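Local coordinates for tailspike protein (Acinetobacter phage vB_ApiP_P1, PDB 6E1R), which probably recognises and cleaves the capsular polysaccharide of its Acinetobacter host, as a trimeric phage tailspike with a beta-helical body, at residues Lys168-Thr180 with Thr224-Ala236. Numbering follows the deposited sequence.
Sequences KLMFKASTGGTAT and TYMSTTNSIGFKA
N230 OD1 rests against the backbone of G177, 3.1 Å from G177 CA, and accepts two N-H groups of its own loop. The bond from G233 N is 2.8 Å long and nearly straight, with an N-H...O angle of 168°, and defines an Asx motif; that from I232 N is weak. N230 ND2 donates to G233 O at 2.8 Å and has a second acceptor in R202 O, and these bonds at the two ends hold the amide's rotation. With CG anti to the backbone N (chi1 -176°), the group reaches G177. No hydrogen bond joins the two segments: G177 N faces the amide, but its N-H is badly aimed at OD1, and ND2 is itself a donor. G176 and G177 form the middle of a type II turn from T175 to T178, and the positive phi of G177 (83°) suits glycine there. The absence of side chains lets the backbones close in, G176 CA directing a C-H toward T229 O at 3.2 Å. In this parallel beta-helix, probably right-handed as in other phage tailspikes, the turn joining strands 169-173 and 178-184 of one coil meets the longer loop that links 221-222 to 235-239 two coils on. The methyl CG2 of T228 sits over the turn's entry, 3.4 Å from A173 O, while I232 CD1 flanks its exit at 3.3 Å from G177 O. Farther along, the K172 chain runs extended past S227, K172 CD lying 4.0 Å from S227 CB. M170 CE brushes the CB of Y225, whose hydroxyl turns away to bond Q192 of the second subunit.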
# COMPACT_ATOMS: atom_id res chain seq x y z
N LYS A 168 -15.61 -13.37 -14.41
CA LYS A 168 -16.35 -14.40 -13.70
C LYS A 168 -16.50 -15.67 -14.55
O LYS A 168 -17.60 -16.12 -14.88
CB LYS A 168 -17.72 -13.85 -13.26
CG LYS A 168 -17.57 -12.59 -12.42
CD LYS A 168 -18.90 -11.91 -12.14
CE LYS A 168 -18.69 -10.67 -11.29
NZ LYS A 168 -19.94 -9.88 -11.12
N LEU A 169 -15.35 -16.25 -14.89
CA LEU A 169 -15.27 -17.49 -15.64
C LEU A 169 -14.36 -18.46 -14.91
O LEU A 169 -13.37 -18.06 -14.29
CB LEU A 169 -14.74 -17.25 -17.06
CG LEU A 169 -15.64 -16.44 -17.99
CD1 LEU A 169 -14.93 -16.14 -19.30
CD2 LEU A 169 -16.93 -17.20 -18.25
N MSE A 170 -14.71 -19.74 -14.97
CA MSE A 170 -13.91 -20.78 -14.34
C MSE A 170 -13.29 -21.68 -15.39
O MSE A 170 -13.92 -21.99 -16.40
CB MSE A 170 -14.76 -21.60 -13.36
CG MSE A 170 -13.98 -22.60 -12.53
SE MSE A 170 -15.06 -23.36 -11.10
CE MSE A 170 -13.70 -24.47 -10.24
N PHE A 171 -12.05 -22.11 -15.17
CA PHE A 171 -11.32 -22.93 -16.12
C PHE A 171 -11.00 -24.27 -15.48
O PHE A 171 -10.38 -24.31 -14.41
CB PHE A 171 -10.04 -22.22 -16.58
CG PHE A 171 -10.29 -20.86 -17.17
CD1 PHE A 171 -10.59 -20.72 -18.51
CD2 PHE A 171 -10.23 -19.72 -16.38
CE1 PHE A 171 -10.82 -19.47 -19.06
CE2 PHE A 171 -10.46 -18.47 -16.92
CZ PHE A 171 -10.76 -18.35 -18.26
N LYS A 172 -11.42 -25.35 -16.13
CA LYS A 172 -11.22 -26.70 -15.63
C LYS A 172 -10.54 -27.54 -16.71
O LYS A 172 -10.32 -27.09 -17.83
CB LYS A 172 -12.54 -27.35 -15.20
CG LYS A 172 -13.31 -26.58 -14.14
CD LYS A 172 -14.59 -27.32 -13.77
CE LYS A 172 -15.34 -26.60 -12.67
NZ LYS A 172 -16.61 -27.31 -12.30
N ALA A 173 -10.22 -28.78 -16.34
CA ALA A 173 -9.66 -29.76 -17.26
C ALA A 173 -10.35 -31.09 -17.03
O ALA A 173 -10.54 -31.50 -15.88
CB ALA A 173 -8.15 -29.90 -17.08
N SER A 174 -10.72 -31.77 -18.12
CA SER A 174 -11.39 -33.06 -17.99
C SER A 174 -10.46 -34.11 -17.40
O SER A 174 -10.90 -34.97 -16.64
CB SER A 174 -11.93 -33.51 -19.35
OG SER A 174 -10.87 -33.93 -20.20
N THR A 175 -9.18 -34.05 -17.75
CA THR A 175 -8.17 -34.93 -17.20
C THR A 175 -7.25 -34.12 -16.29
O THR A 175 -6.71 -33.09 -16.70
CB THR A 175 -7.36 -35.61 -18.30
OG1 THR A 175 -8.25 -36.30 -19.19
CG2 THR A 175 -6.38 -36.61 -17.70
N GLY A 176 -7.07 -34.60 -15.06
CA GLY A 176 -6.25 -33.87 -14.10
C GLY A 176 -4.79 -33.85 -14.52
O GLY A 176 -4.22 -34.85 -14.94
N GLY A 177 -4.18 -32.68 -14.38
CA GLY A 177 -2.79 -32.50 -14.76
C GLY A 177 -2.55 -32.24 -16.22
O GLY A 177 -1.44 -32.46 -16.71
N THR A 178 -3.56 -31.77 -16.94
CA THR A 178 -3.44 -31.49 -18.36
C THR A 178 -4.01 -30.10 -18.65
O THR A 178 -4.73 -29.52 -17.83
CB THR A 178 -4.17 -32.53 -19.22
OG1 THR A 178 -5.55 -32.58 -18.86
CG2 THR A 178 -3.54 -33.91 -19.04
N ALA A 179 -3.65 -29.58 -19.82
CA ALA A 179 -4.22 -28.35 -20.36
C ALA A 179 -3.91 -27.12 -19.51
O ALA A 179 -3.24 -27.21 -18.48
CB ALA A 179 -5.73 -28.50 -20.54
N THR A 180 -4.41 -25.97 -19.95
CA THR A 180 -4.25 -24.71 -19.25
C THR A 180 -5.29 -23.74 -19.80
O THR A 180 -5.86 -23.95 -20.87
CB THR A 180 -2.84 -24.14 -19.40
OG1 THR A 180 -2.74 -22.90 -18.69
CG2 THR A 180 -2.50 -23.90 -20.86
N THR A 224 -7.96 -23.76 -5.30
CA THR A 224 -8.70 -24.11 -4.09
C THR A 224 -9.61 -25.30 -4.35
O THR A 224 -9.64 -26.26 -3.58
CB THR A 224 -9.51 -22.92 -3.59
OG1 THR A 224 -8.64 -21.81 -3.35
CG2 THR A 224 -10.24 -23.27 -2.30
N TYR A 225 -10.36 -25.26 -5.45
CA TYR A 225 -11.30 -26.31 -5.81
C TYR A 225 -10.69 -27.20 -6.88
O TYR A 225 -9.87 -26.76 -7.69
CB TYR A 225 -12.62 -25.71 -6.30
CG TYR A 225 -13.25 -24.75 -5.32
CD1 TYR A 225 -14.08 -25.22 -4.31
CD2 TYR A 225 -13.00 -23.39 -5.39
CE1 TYR A 225 -14.66 -24.35 -3.40
CE2 TYR A 225 -13.57 -22.51 -4.49
CZ TYR A 225 -14.40 -22.99 -3.50
OH TYR A 225 -14.97 -22.12 -2.60
N MSE A 226 -11.10 -28.47 -6.87
CA MSE A 226 -10.53 -29.46 -7.78
C MSE A 226 -11.62 -30.39 -8.31
O MSE A 226 -12.13 -31.24 -7.58
CB MSE A 226 -9.44 -30.26 -7.07
CG MSE A 226 -8.52 -31.03 -8.00
SE MSE A 226 -7.44 -32.34 -7.03
CE MSE A 226 -5.67 -31.72 -7.53
N SER A 227 -11.97 -30.23 -9.59
CA SER A 227 -13.04 -31.04 -10.16
C SER A 227 -12.61 -32.49 -10.33
O SER A 227 -13.36 -33.41 -9.98
CB SER A 227 -13.48 -30.44 -11.50
OG SER A 227 -12.46 -30.57 -12.48
N THR A 228 -11.42 -32.72 -10.87
CA THR A 228 -10.86 -34.05 -11.00
C THR A 228 -9.43 -34.05 -10.47
O THR A 228 -8.74 -33.02 -10.49
CB THR A 228 -10.90 -34.55 -12.46
OG1 THR A 228 -10.50 -35.93 -12.50
CG2 THR A 228 -9.99 -33.73 -13.35
N THR A 229 -8.99 -35.21 -9.99
CA THR A 229 -7.69 -35.32 -9.33
C THR A 229 -6.54 -35.03 -10.29
O THR A 229 -6.52 -35.51 -11.42
CB THR A 229 -7.52 -36.71 -8.72
OG1 THR A 229 -8.61 -37.54 -9.11
CG2 THR A 229 -7.47 -36.62 -7.20
N ASN A 230 -5.58 -34.23 -9.82
CA ASN A 230 -4.39 -33.87 -10.57
C ASN A 230 -3.18 -34.53 -9.92
O ASN A 230 -2.83 -34.21 -8.78
CB ASN A 230 -4.22 -32.35 -10.62
CG ASN A 230 -3.04 -31.89 -11.47
OD1 ASN A 230 -2.10 -32.65 -11.71
ND2 ASN A 230 -3.09 -30.65 -11.92
N SER A 231 -2.56 -35.47 -10.64
CA SER A 231 -1.38 -36.17 -10.17
C SER A 231 -0.09 -35.66 -10.80
O SER A 231 0.99 -35.97 -10.30
CB SER A 231 -1.51 -37.67 -10.44
OG SER A 231 -1.68 -37.93 -11.82
N ILE A 232 -0.18 -34.88 -11.88
CA ILE A 232 1.03 -34.40 -12.54
C ILE A 232 1.56 -33.15 -11.85
O ILE A 232 2.77 -33.00 -11.65
CB ILE A 232 0.75 -34.16 -14.04
CG1 ILE A 232 0.29 -35.47 -14.70
CG2 ILE A 232 1.98 -33.60 -14.73
CD1 ILE A 232 0.01 -35.34 -16.18
N GLY A 233 0.67 -32.24 -11.48
CA GLY A 233 1.05 -31.03 -10.78
C GLY A 233 0.19 -29.86 -11.21
O GLY A 233 -0.43 -29.86 -12.27
N PHE A 234 0.14 -28.84 -10.35
CA PHE A 234 -0.61 -27.63 -10.64
C PHE A 234 0.26 -26.43 -10.31
O PHE A 234 0.74 -26.30 -9.18
CB PHE A 234 -1.92 -27.57 -9.85
CG PHE A 234 -2.59 -26.23 -9.88
CD1 PHE A 234 -3.34 -25.85 -10.99
CD2 PHE A 234 -2.48 -25.35 -8.82
CE1 PHE A 234 -3.96 -24.61 -11.03
CE2 PHE A 234 -3.10 -24.11 -8.86
CZ PHE A 234 -3.84 -23.75 -9.96
N LYS A 235 0.44 -25.55 -11.29
CA LYS A 235 1.13 -24.28 -11.10
C LYS A 235 0.16 -23.16 -11.46
O LYS A 235 -0.52 -23.24 -12.49
CB LYS A 235 2.40 -24.20 -11.95
CG LYS A 235 3.13 -22.87 -11.82
CD LYS A 235 4.44 -22.86 -12.59
CE LYS A 235 5.43 -23.86 -12.00
NZ LYS A 235 6.72 -23.88 -12.74
N ALA A 236 0.10 -22.14 -10.62
CA ALA A 236 -0.85 -21.06 -10.83
C ALA A 236 -0.51 -20.26 -12.08
O ALA A 236 -1.33 -20.12 -13.00
CB ALA A 236 -0.91 -20.15 -9.60